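Shikimate 5-dehydrogenase AroE (5-dehydroshikimate reductase) (Mycobacterium tuberculosis, PDB 4P4G) probably catalyses the NADP-dependent interconversion of 3-dehydroshikimate and shikimate, the fourth step of the pathway to chorismate. Local coordinates at residues L48-G53 / A71-F75; L204-L210 / L222-V226. All coordinates share one frame; numbering follows the deposited sequence.

Contact 1. Residues L48-G53 / A71-F75; sequences LPVVVG and AALRF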
loop_
_atom_site.group_PDB
_atom_site.type_symbol
_atom_site.label_atom_id
_atom_site.label_comp_id
_atom_site.label_asym_id
_atom_site.label_seq_id
_atom_site.Cartn_x
_atom_site.Cartn_y
_atom_site.Cartn_z
ATOM N N LEU A 48 6.920 -0.604 -17.448
ATOM C CA LEU A 48 5.646 0.087 -17.227
ATOM C C LEU A 48 5.259 1.126 -18.302
ATOM O O LEU A 48 4.121 1.102 -18.791
ATOM C CB LEU A 48 5.555 0.654 -15.797
ATOM C CG LEU A 48 4.234 1.285 -15.359
ATOM C CD1 LEU A 48 4.031 1.103 -13.865
ATOM C CD2 LEU A 48 4.182 2.769 -15.710
ATOM N N PRO A 49 6.182 2.036 -18.681
ATOM C CA PRO A 49 5.780 3.038 -19.677
ATOM C C PRO A 49 5.379 2.434 -21.023
ATOM O O PRO A 49 4.473 2.956 -21.658
ATOM C CB PRO A 49 7.048 3.887 -19.857
ATOM C CG PRO A 49 7.790 3.729 -18.573
ATOM C CD PRO A 49 7.529 2.310 -18.142
ATOM N N VAL A 50 6.041 1.360 -21.446
ATOM C CA VAL A 50 5.694 0.745 -22.730
ATOM C C VAL A 50 4.381 -0.050 -22.631
ATOM O O VAL A 50 3.555 -0.032 -23.554
ATOM C CB VAL A 50 6.838 -0.127 -23.273
ATOM C CG1 VAL A 50 6.364 -0.931 -24.478
ATOM C CG2 VAL A 50 8.013 0.753 -23.678
ATOM N N VAL A 51 4.176 -0.727 -21.508
ATOM C CA VAL A 51 2.909 -1.419 -21.280
ATOM C C VAL A 51 1.727 -0.436 -21.247
ATOM O O VAL A 51 0.766 -0.565 -22.018
ATOM C CB VAL A 51 2.956 -2.248 -19.990
ATOM C CG1 VAL A 51 1.572 -2.766 -19.639
ATOM C CG2 VAL A 51 3.958 -3.407 -20.147
ATOM N N VAL A 52 1.807 0.562 -20.375
ATOM C CA VAL A 52 0.707 1.524 -20.255
ATOM C C VAL A 52 0.544 2.367 -21.519
ATOM O O VAL A 52 -0.581 2.662 -21.941
ATOM C CB VAL A 52 0.860 2.433 -19.021
ATOM C CG1 VAL A 52 -0.356 3.347 -18.890
ATOM C CG2 VAL A 52 1.000 1.609 -17.762
ATOM N N GLY A 53 1.666 2.728 -22.143
ATOM C CA GLY A 53 1.639 3.524 -23.359
ATOM C C GLY A 53 1.012 2.787 -24.526
ATOM O O GLY A 53 0.660 3.389 -25.542
ATOM N N ALA A 71 7.868 4.260 -10.798
ATOM C CA ALA A 71 7.756 4.389 -12.247
ATOM C C ALA A 71 6.390 4.967 -12.635
ATOM O O ALA A 71 6.295 5.761 -13.564
ATOM C CB ALA A 71 7.978 3.049 -12.917
ATOM N N ALA A 72 5.343 4.547 -11.924
ATOM C CA ALA A 72 3.983 5.019 -12.198
ATOM C C ALA A 72 3.868 6.520 -11.984
ATOM O O ALA A 72 3.268 7.220 -12.799
ATOM C CB ALA A 72 2.958 4.267 -11.332
ATOM N N LEU A 73 4.434 7.023 -10.887
ATOM C CA LEU A 73 4.403 8.454 -10.616
ATOM C C LEU A 73 5.104 9.231 -11.727
ATOM O O LEU A 73 4.592 10.242 -12.218
ATOM C CB LEU A 73 5.081 8.766 -9.281
ATOM C CG LEU A 73 4.963 10.241 -8.890
ATOM C CD1 LEU A 73 3.772 10.444 -7.998
ATOM C CD2 LEU A 73 6.234 10.753 -8.227
ATOM N N ARG A 74 6.273 8.756 -12.129
ATOM C CA ARG A 74 7.037 9.457 -13.158
ATOM C C ARG A 74 6.336 9.448 -14.516
ATOM O O ARG A 74 6.457 10.405 -15.299
ATOM C CB ARG A 74 8.417 8.828 -13.311
ATOM C CG ARG A 74 9.322 9.055 -12.123
ATOM C CD ARG A 74 10.729 8.606 -12.466
ATOM N NE ARG A 74 10.805 7.207 -12.889
ATOM C CZ ARG A 74 11.082 6.192 -12.077
ATOM N NH1 ARG A 74 11.285 6.402 -10.784
ATOM N NH2 ARG A 74 11.152 4.955 -12.565
ATOM N N PHE A 75 5.638 8.357 -14.805
ATOM C CA PHE A 75 5.024 8.160 -16.116
ATOM C C PHE A 75 3.877 9.138 -16.344
ATOM O O PHE A 75 3.705 9.668 -17.446
ATOM C CB PHE A 75 4.518 6.722 -16.243
ATOM C CG PHE A 75 3.642 6.497 -17.447
ATOM C CD1 PHE A 75 4.204 6.348 -18.708
ATOM C CD2 PHE A 75 2.258 6.424 -17.313
ATOM C CE1 PHE A 75 3.401 6.139 -19.824
ATOM C CE2 PHE A 75 1.451 6.221 -18.423
ATOM C CZ PHE A 75 2.026 6.070 -19.675
#

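Contact 2. Residues L204-L210 / L222-V226; sequences LAAIPVL and LAAAV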
loop_
_atom_site.group_PDB
_atom_site.type_symbol
_atom_site.label_atom_id
_atom_site.label_comp_id
_atom_site.label_asym_id
_atom_site.label_seq_id
_atom_site.Cartn_x
_atom_site.Cartn_y
_atom_site.Cartn_z
ATOM N N LEU A 204 10.444 -7.856 16.885
ATOM C CA LEU A 204 9.252 -7.093 16.523
ATOM C C LEU A 204 7.964 -7.610 17.184
ATOM O O LEU A 204 6.971 -6.888 17.241
ATOM C CB LEU A 204 9.088 -7.077 15.002
ATOM C CG LEU A 204 10.203 -6.458 14.154
ATOM C CD1 LEU A 204 9.990 -6.868 12.697
ATOM C CD2 LEU A 204 10.223 -4.951 14.299
ATOM N N ALA A 205 7.993 -8.841 17.699
ATOM C CA ALA A 205 6.772 -9.521 18.161
ATOM C C ALA A 205 6.036 -8.768 19.259
ATOM O O ALA A 205 4.834 -8.956 19.453
ATOM C CB ALA A 205 7.090 -10.933 18.623
ATOM N N ALA A 206 6.769 -7.927 19.985
ATOM C CA ALA A 206 6.223 -7.203 21.128
ATOM C C ALA A 206 5.357 -5.995 20.769
ATOM O O ALA A 206 4.830 -5.333 21.662
ATOM C CB ALA A 206 7.350 -6.783 22.061
ATOM N N ILE A 207 5.204 -5.707 19.481
ATOM C CA ILE A 207 4.416 -4.540 19.067
ATOM C C ILE A 207 2.932 -4.802 19.333
ATOM O O ILE A 207 2.434 -5.904 19.069
ATOM C CB ILE A 207 4.653 -4.189 17.582
ATOM C CG1 ILE A 207 4.189 -2.766 17.264
ATOM C CG2 ILE A 207 3.974 -5.180 16.648
ATOM C CD1 ILE A 207 5.206 -1.717 17.642
ATOM N N PRO A 208 2.221 -3.797 19.868
ATOM C CA PRO A 208 0.804 -3.987 20.209
ATOM C C PRO A 208 -0.116 -4.186 18.999
ATOM O O PRO A 208 -1.129 -4.891 19.106
ATOM C CB PRO A 208 0.445 -2.678 20.927
ATOM C CG PRO A 208 1.758 -2.171 21.467
ATOM C CD PRO A 208 2.759 -2.539 20.421
ATOM N N VAL A 209 0.206 -3.541 17.877
ATOM C CA VAL A 209 -0.608 -3.625 16.662
ATOM C C VAL A 209 0.312 -3.744 15.456
ATOM O O VAL A 209 1.287 -2.986 15.337
ATOM C CB VAL A 209 -1.479 -2.364 16.462
ATOM C CG1 VAL A 209 -2.358 -2.495 15.209
ATOM C CG2 VAL A 209 -2.341 -2.083 17.671
ATOM N N LEU A 210 0.005 -4.688 14.568
ATOM C CA LEU A 210 0.761 -4.891 13.336
ATOM C C LEU A 210 -0.158 -4.771 12.141
ATOM O O LEU A 210 -1.185 -5.463 12.064
ATOM C CB LEU A 210 1.370 -6.296 13.303
ATOM C CG LEU A 210 1.790 -6.813 11.914
ATOM C CD1 LEU A 210 3.006 -6.049 11.371
ATOM C CD2 LEU A 210 2.069 -8.322 11.941
ATOM N N LEU A 222 6.200 -12.859 10.636
ATOM C CA LEU A 222 6.009 -11.691 11.489
ATOM C C LEU A 222 4.621 -11.669 12.116
ATOM O O LEU A 222 4.477 -11.431 13.311
ATOM C CB LEU A 222 6.229 -10.412 10.684
ATOM C CG LEU A 222 6.073 -9.133 11.509
ATOM C CD1 LEU A 222 7.022 -9.164 12.704
ATOM C CD2 LEU A 222 6.302 -7.896 10.651
ATOM N N ALA A 223 3.597 -11.915 11.304
ATOM C CA ALA A 223 2.220 -11.961 11.797
ATOM C C ALA A 223 2.021 -13.077 12.823
ATOM O O ALA A 223 1.329 -12.889 13.819
ATOM C CB ALA A 223 1.246 -12.106 10.639
ATOM N N ALA A 224 2.626 -14.241 12.588
ATOM C CA ALA A 224 2.522 -15.338 13.551
ATOM C C ALA A 224 3.152 -14.974 14.887
ATOM O O ALA A 224 2.649 -15.355 15.943
ATOM C CB ALA A 224 3.152 -16.608 12.994
ATOM N N ALA A 225 4.270 -14.255 14.829
ATOM C CA ALA A 225 5.001 -13.849 16.027
ATOM C C ALA A 225 4.219 -12.841 16.867
ATOM O O ALA A 225 4.077 -13.002 18.082
ATOM C CB ALA A 225 6.364 -13.277 15.628
ATOM N N VAL A 226 3.741 -11.785 16.218
ATOM C CA VAL A 226 2.924 -10.770 16.888
ATOM C C VAL A 226 1.654 -11.390 17.465
ATOM O O VAL A 226 1.307 -11.148 18.621
ATOM C CB VAL A 226 2.561 -9.620 15.914
ATOM C CG1 VAL A 226 1.567 -8.663 16.548
ATOM C CG2 VAL A 226 3.813 -8.869 15.493
#

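Contact 1. Residues L48-G53 / A71-F75
An apolar helix-helix packing, built round one phenylalanine knob, joins F75 of helix 69-75 to L48, P49, V52 and G53 of helix 48-53 in the substrate-binding domain. The axes of segments 48-53 and 71-75 approach to 10.3 Å, with their N-to-C directions 58° apart. A chi1 of 169° swings the F75 ring away from its own N-H and across to helix 48-53, into a hole bounded by L48, P49, V52 and G53. Near the root of the side chain, L48 CD2 lies 4.0 Å from F75 CB. One side of the ring, at CD1 and CE1, runs along the backbone of P49, whose CA is 3.8 Å from F75 CD1. The other flank and the far end meet V52, CG1 coming to 3.4 Å from F75 CE2 and also touching CZ; G53 N, already hydrogen-bonded to P49 O within its own helix, borders the tip at 4.2 Å from F75 CZ. The other branch of L48 turns to the preceding turn, CD1 resting 4.2 Å from A72 CB, while its CB faces that of A71. Beneath the pair lies the mixed sheet: L48 and A72 both rest on V64 of strand 59-64, a residue that also lines the shikimate pocket, and V52 rests on L11 of strand 7-12. W99 of strand 98-102 meets the F75 ring with the planes at about 50°.

Contact 2. Residues L204-L210 / L222-V226
The backbones come together where a type I turn, L204 to I207, brings A205 CA to 4.2 Å from V226 CA, before the chain enters strand 209-212 alongside helix 221-229. At this close point small side chains meet: A205 CB lies 3.9 Å from A225 CB and also touches the carbonyl of A225. V226 touches both the turn and the strand. Its CG1 is 3.8 Å from I207 O and near L210 CB, whereas CG2 touches I207 CG2 at 3.9 Å and L210 CD2. Strand, helix and the following strand 232-234 form a beta-alpha-beta unit of the parallel, Rossmann-type sheet, and L210 points at the helix, whereas V209 before it points away. A chi1 of 161° directs the L210 branch at the helix, where its methyls divide: CD1 meets L222 CD2 at 3.8 Å, and CD2 presses against the backbone of A223, 3.6 Å from its CA. L222 spreads its own branches likewise, sending CD1 across the L204 side chain at about a right angle, 3.7 Å from L204 CB. Behind these groups, L204 and I207 continue onto L188 of strand 187-190, and A223 and V226 onto V233 of strand 232-234.

In the fold
From the N terminus, contact 1 comes first: after helix 48-53 the chain runs through strand 59-64 of the mixed sheet and returns in helix 69-75, closing a loop with 17 residues between the segments. Contact 2 follows much later, closing a shorter loop of 11 intervening residues between the approach to strand 209-212 and helix 221-229. The two loops are in series and neither nest nor cross. Contact 1 ties two helices on the substrate-binding sheet; contact 2 ties helix 221-229 to strand 209-212 of the parallel sheet, whose fold is consistent with NADP binding, and to the turn leading into it. Their centres lie about 36 Å apart on opposite sides of the chain's centre.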